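Local coordinates for metallo-beta-lactamase domain-containing protein 1 (Thermotoga maritima, PDB 1ZTC) that probably acts as a metal-dependent endoribonuclease of the metallo-beta-lactamase superfamily, hydrolysing RNA to leave a 5'-phosphate, at residues His86-Asn89 with Ser90-Phe93; Ser121-Ile124 with Ser125-Asn129. All blocks are in the same frame, centred on the assembly; numbering follows the deposited sequence.

Interaction 1: residues His86-Asn89 with Ser90-Phe93. With NI (nickel (II) ion), chain E.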
# COMPACT_ATOMS: atom_id res chain seq x y z
N HIS A 86 -3.04 11.23 11.58
CA HIS A 86 -3.67 11.12 12.91
C HIS A 86 -4.98 11.93 13.06
O HIS A 86 -5.87 11.56 13.84
CB HIS A 86 -2.65 11.61 13.96
CG HIS A 86 -1.49 10.69 14.13
ND1 HIS A 86 -1.30 9.94 15.26
CD2 HIS A 86 -0.47 10.37 13.28
CE1 HIS A 86 -0.21 9.20 15.12
NE2 HIS A 86 0.29 9.43 13.92
N ILE A 87 -5.08 13.05 12.36
CA ILE A 87 -6.15 14.00 12.60
C ILE A 87 -7.22 14.11 11.51
O ILE A 87 -8.26 14.74 11.74
CB ILE A 87 -5.58 15.42 12.83
CG1 ILE A 87 -4.94 15.98 11.53
CG2 ILE A 87 -4.60 15.42 13.98
CD1 ILE A 87 -4.46 17.36 11.62
N PHE A 88 -6.95 13.61 10.32
CA PHE A 88 -7.82 13.91 9.18
C PHE A 88 -9.31 13.63 9.47
O PHE A 88 -10.20 14.45 9.17
CB PHE A 88 -7.44 13.10 7.94
CG PHE A 88 -8.37 13.35 6.80
CD1 PHE A 88 -8.16 14.42 5.96
CD2 PHE A 88 -9.50 12.56 6.62
CE1 PHE A 88 -9.07 14.72 4.95
CE2 PHE A 88 -10.40 12.85 5.60
CZ PHE A 88 -10.17 13.92 4.76
N ASN A 89 -9.56 12.47 10.06
CA ASN A 89 -10.94 12.01 10.31
C ASN A 89 -11.68 12.85 11.34
O ASN A 89 -12.88 12.67 11.53
CB ASN A 89 -10.99 10.50 10.71
CG ASN A 89 -10.62 9.58 9.58
OD1 ASN A 89 -10.71 9.96 8.42
ND2 ASN A 89 -10.23 8.34 9.90
N SER A 90 -10.97 13.78 11.99
CA SER A 90 -11.60 14.77 12.89
C SER A 90 -12.73 15.53 12.20
O SER A 90 -13.67 15.97 12.85
CB SER A 90 -10.54 15.73 13.40
OG SER A 90 -9.99 16.55 12.36
N VAL A 91 -12.66 15.69 10.88
CA VAL A 91 -13.70 16.34 10.11
C VAL A 91 -15.07 15.65 10.21
O VAL A 91 -16.10 16.27 9.94
CB VAL A 91 -13.29 16.53 8.61
CG1 VAL A 91 -11.99 17.29 8.50
CG2 VAL A 91 -13.18 15.16 7.86
N LEU A 92 -15.09 14.40 10.64
CA LEU A 92 -16.34 13.65 10.79
C LEU A 92 -17.13 13.99 12.06
O LEU A 92 -18.32 13.73 12.12
CB LEU A 92 -16.08 12.15 10.78
CG LEU A 92 -15.51 11.59 9.48
CD1 LEU A 92 -14.98 10.19 9.68
CD2 LEU A 92 -16.55 11.65 8.38
N PHE A 93 -16.46 14.54 13.07
CA PHE A 93 -17.07 14.67 14.40
C PHE A 93 -17.46 16.13 14.68
O PHE A 93 -16.70 16.90 15.25
CB PHE A 93 -16.14 14.08 15.45
CG PHE A 93 -15.64 12.71 15.08
CD1 PHE A 93 -16.52 11.65 14.98
CD2 PHE A 93 -14.31 12.51 14.77
CE1 PHE A 93 -16.07 10.40 14.57
CE2 PHE A 93 -13.86 11.26 14.37
CZ PHE A 93 -14.75 10.20 14.29
NI NI E . 2.14 8.99 12.72
O HOH W 1 3.76 9.15 10.71
O HOH W 2 2.35 11.29 11.79
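The short helix that begins within the HxHxDH metal-binding motif of the metallo-beta-lactamase fold runs on here as a 3-10 turn, in which Ile87, Phe88 and Asn89 each receive the amide three residues ahead. Ile87 O is gripped twice by Ser90: the backbone N lies 2.9 Å from it, well above the carbonyl plane, while OG comes in at 2.6 Å almost head-on to the oxygen. That hydroxyl is put there by a chi1 of 66°, which places OG between the backbone N and the carbonyl carbon and folds it back over the preceding turn. The next bond, from Val91 N to Phe88 O, is longer but nearly straight at 174°, and both methyls of Val91 pack against the same oxygen.

At its metal end the segment carries the last residue of the motif. His86 NE2 binds a nickel ion at 2.2 Å, a site that also takes in Asp85, Asp174 and His211, with two more distant waters beside them; its ND1 is hydrogen-bonded to Asp50, a second-shell carboxylate that, with the nickel bond, helps to hold the ring's orientation.

Farther along, Leu92 N donates to Asn89 O (2.9 Å), and CE2 of the Phe93 ring approaches that oxygen obliquely at 3.3 Å. Leu92 CD1 rests 4.1 Å from Asn89 CB. The amide of Asn89 turns the other way, its ND2 hydrogen-bonded to Pro51 O, and thus ties the turn to the loop that also supplies Asp50. Phe88, Val91 and Leu92 pack on Leu54 and Ile119 of the second subunit.

Interaction 2: residues Ser121-Ile124 with Ser125-Asn129; sequences SKVI and SSWKN
Hydrogen bonds from two consecutive serines close the last turns of helix 114-125. Ser121 O accepts both the amide N of Ser125 (2.9 Å) and its OG (2.8 Å), and the two donors reach it from opposite faces of the carbonyl plane. Ser126 doubles up likewise at the shorter i+3 spacing: its OG lies 2.6 Å from Val123 O, in the carbonyl plane, while its N stands above that plane. The N of Ser126 makes a second, weak bond to Lys122 O, and Trp127 N reaches Ile124 O at 3.2 Å, so the main bonds pass from i+4 to i+3 spacing. Lys128 NZ turns back to hydrogen-bond Ser125 O.

Apolar and CH-pi contacts centre on Trp127. With CG beside its own backbone N (chi1 -52°), the indole folds back under the helix end, and Ile124 CA sits over the six-membered ring, 3.9 Å from its centroid and 8° off the normal. Ile124 CG1 touches CH2 of the ring at 3.8 Å, and Val123 CG1 meets CZ2 on the same side of the indole. NE1 is hydrogen-bonded to Ser90 OG, while Phe98 stacks on the ring.

Across the subunit interface, Lys122 NZ forms a salt bridge with Glu94 of the second subunit. The whole is a helix C-terminus that tightens into 3-10-type turns, an indole packed against its end, just before strand 130-133, outermost within the chain in the six-stranded sheet of this metallo-beta-lactamase fold.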
# COMPACT_ATOMS: atom_id res chain seq x y z
N SER A 121 -4.94 23.21 6.90
CA SER A 121 -5.72 24.36 7.29
C SER A 121 -7.20 24.08 7.33
O SER A 121 -7.89 24.52 8.25
CB SER A 121 -5.50 25.51 6.34
OG SER A 121 -4.14 25.84 6.39
N LYS A 122 -7.70 23.36 6.32
CA LYS A 122 -9.11 23.00 6.29
C LYS A 122 -9.48 22.08 7.45
O LYS A 122 -10.50 22.27 8.07
CB LYS A 122 -9.47 22.38 4.95
CG LYS A 122 -9.43 23.45 3.83
CD LYS A 122 -9.44 22.79 2.42
CE LYS A 122 -10.75 23.02 1.67
NZ LYS A 122 -11.29 24.40 1.82
N VAL A 123 -8.67 21.09 7.72
CA VAL A 123 -8.95 20.19 8.85
C VAL A 123 -8.98 20.96 10.17
O VAL A 123 -9.94 20.90 10.91
CB VAL A 123 -7.89 19.06 8.95
CG1 VAL A 123 -8.10 18.22 10.22
CG2 VAL A 123 -7.95 18.17 7.74
N ILE A 124 -7.91 21.71 10.42
CA ILE A 124 -7.77 22.45 11.67
C ILE A 124 -8.89 23.45 11.85
O ILE A 124 -9.40 23.59 12.95
CB ILE A 124 -6.42 23.18 11.72
CG1 ILE A 124 -5.29 22.16 11.88
CG2 ILE A 124 -6.37 24.26 12.83
CD1 ILE A 124 -3.93 22.70 11.50
N SER A 125 -9.30 24.12 10.77
CA SER A 125 -10.42 25.06 10.80
C SER A 125 -11.76 24.44 11.15
O SER A 125 -12.67 25.15 11.53
CB SER A 125 -10.58 25.73 9.44
OG SER A 125 -9.51 26.61 9.25
N SER A 126 -11.90 23.13 10.97
CA SER A 126 -13.15 22.47 11.25
C SER A 126 -13.38 22.27 12.75
O SER A 126 -14.49 21.97 13.15
CB SER A 126 -13.20 21.11 10.52
OG SER A 126 -12.43 20.10 11.17
N TRP A 127 -12.33 22.44 13.56
CA TRP A 127 -12.45 22.24 15.01
C TRP A 127 -13.07 23.47 15.64
O TRP A 127 -12.38 24.47 15.85
CB TRP A 127 -11.10 22.00 15.66
CG TRP A 127 -10.30 20.92 15.01
CD1 TRP A 127 -10.77 19.89 14.24
CD2 TRP A 127 -8.89 20.76 15.08
NE1 TRP A 127 -9.72 19.09 13.82
CE2 TRP A 127 -8.55 19.61 14.32
CE3 TRP A 127 -7.86 21.49 15.70
CZ2 TRP A 127 -7.23 19.19 14.14
CZ3 TRP A 127 -6.55 21.06 15.54
CH2 TRP A 127 -6.24 19.92 14.78
N LYS A 128 -14.36 23.40 15.95
CA LYS A 128 -15.05 24.59 16.47
C LYS A 128 -14.87 24.76 17.99
O LYS A 128 -14.76 25.86 18.45
CB LYS A 128 -16.53 24.57 16.07
CG LYS A 128 -16.80 24.47 14.54
CD LYS A 128 -16.08 25.57 13.71
CE LYS A 128 -16.10 25.26 12.20
NZ LYS A 128 -15.26 26.19 11.36
N ASN A 129 -14.79 23.67 18.74
CA ASN A 129 -14.54 23.75 20.17
C ASN A 129 -13.27 23.00 20.48
O ASN A 129 -13.18 21.77 20.27
CB ASN A 129 -15.70 23.18 20.96
CG ASN A 129 -16.98 23.93 20.70
OD1 ASN A 129 -17.84 23.46 19.96
ND2 ASN A 129 -17.10 25.12 21.27

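Interactions 1 and 2 meet side by side, their centres about 9 Å apart, and both finish a helix with i+3 bonds in which a serine hydroxyl reinforces its own amide. Interaction 1 is the more buried and holds a nickel ligand; interaction 2 is partly buried and farther from the chain centre, with Ser125 exposed. Both reach the second subunit, the first by apolar packing, the second by a salt bridge. They are joined by a probable hydrogen bond between Ser90 OG and Trp127 NE1 (2.9 Å), and Val123 CG1 packs against Ser90 OG at 3.3 Å. Metal coordination marks the one, indole packing the other, and both lead into parallel strands of the same sheet.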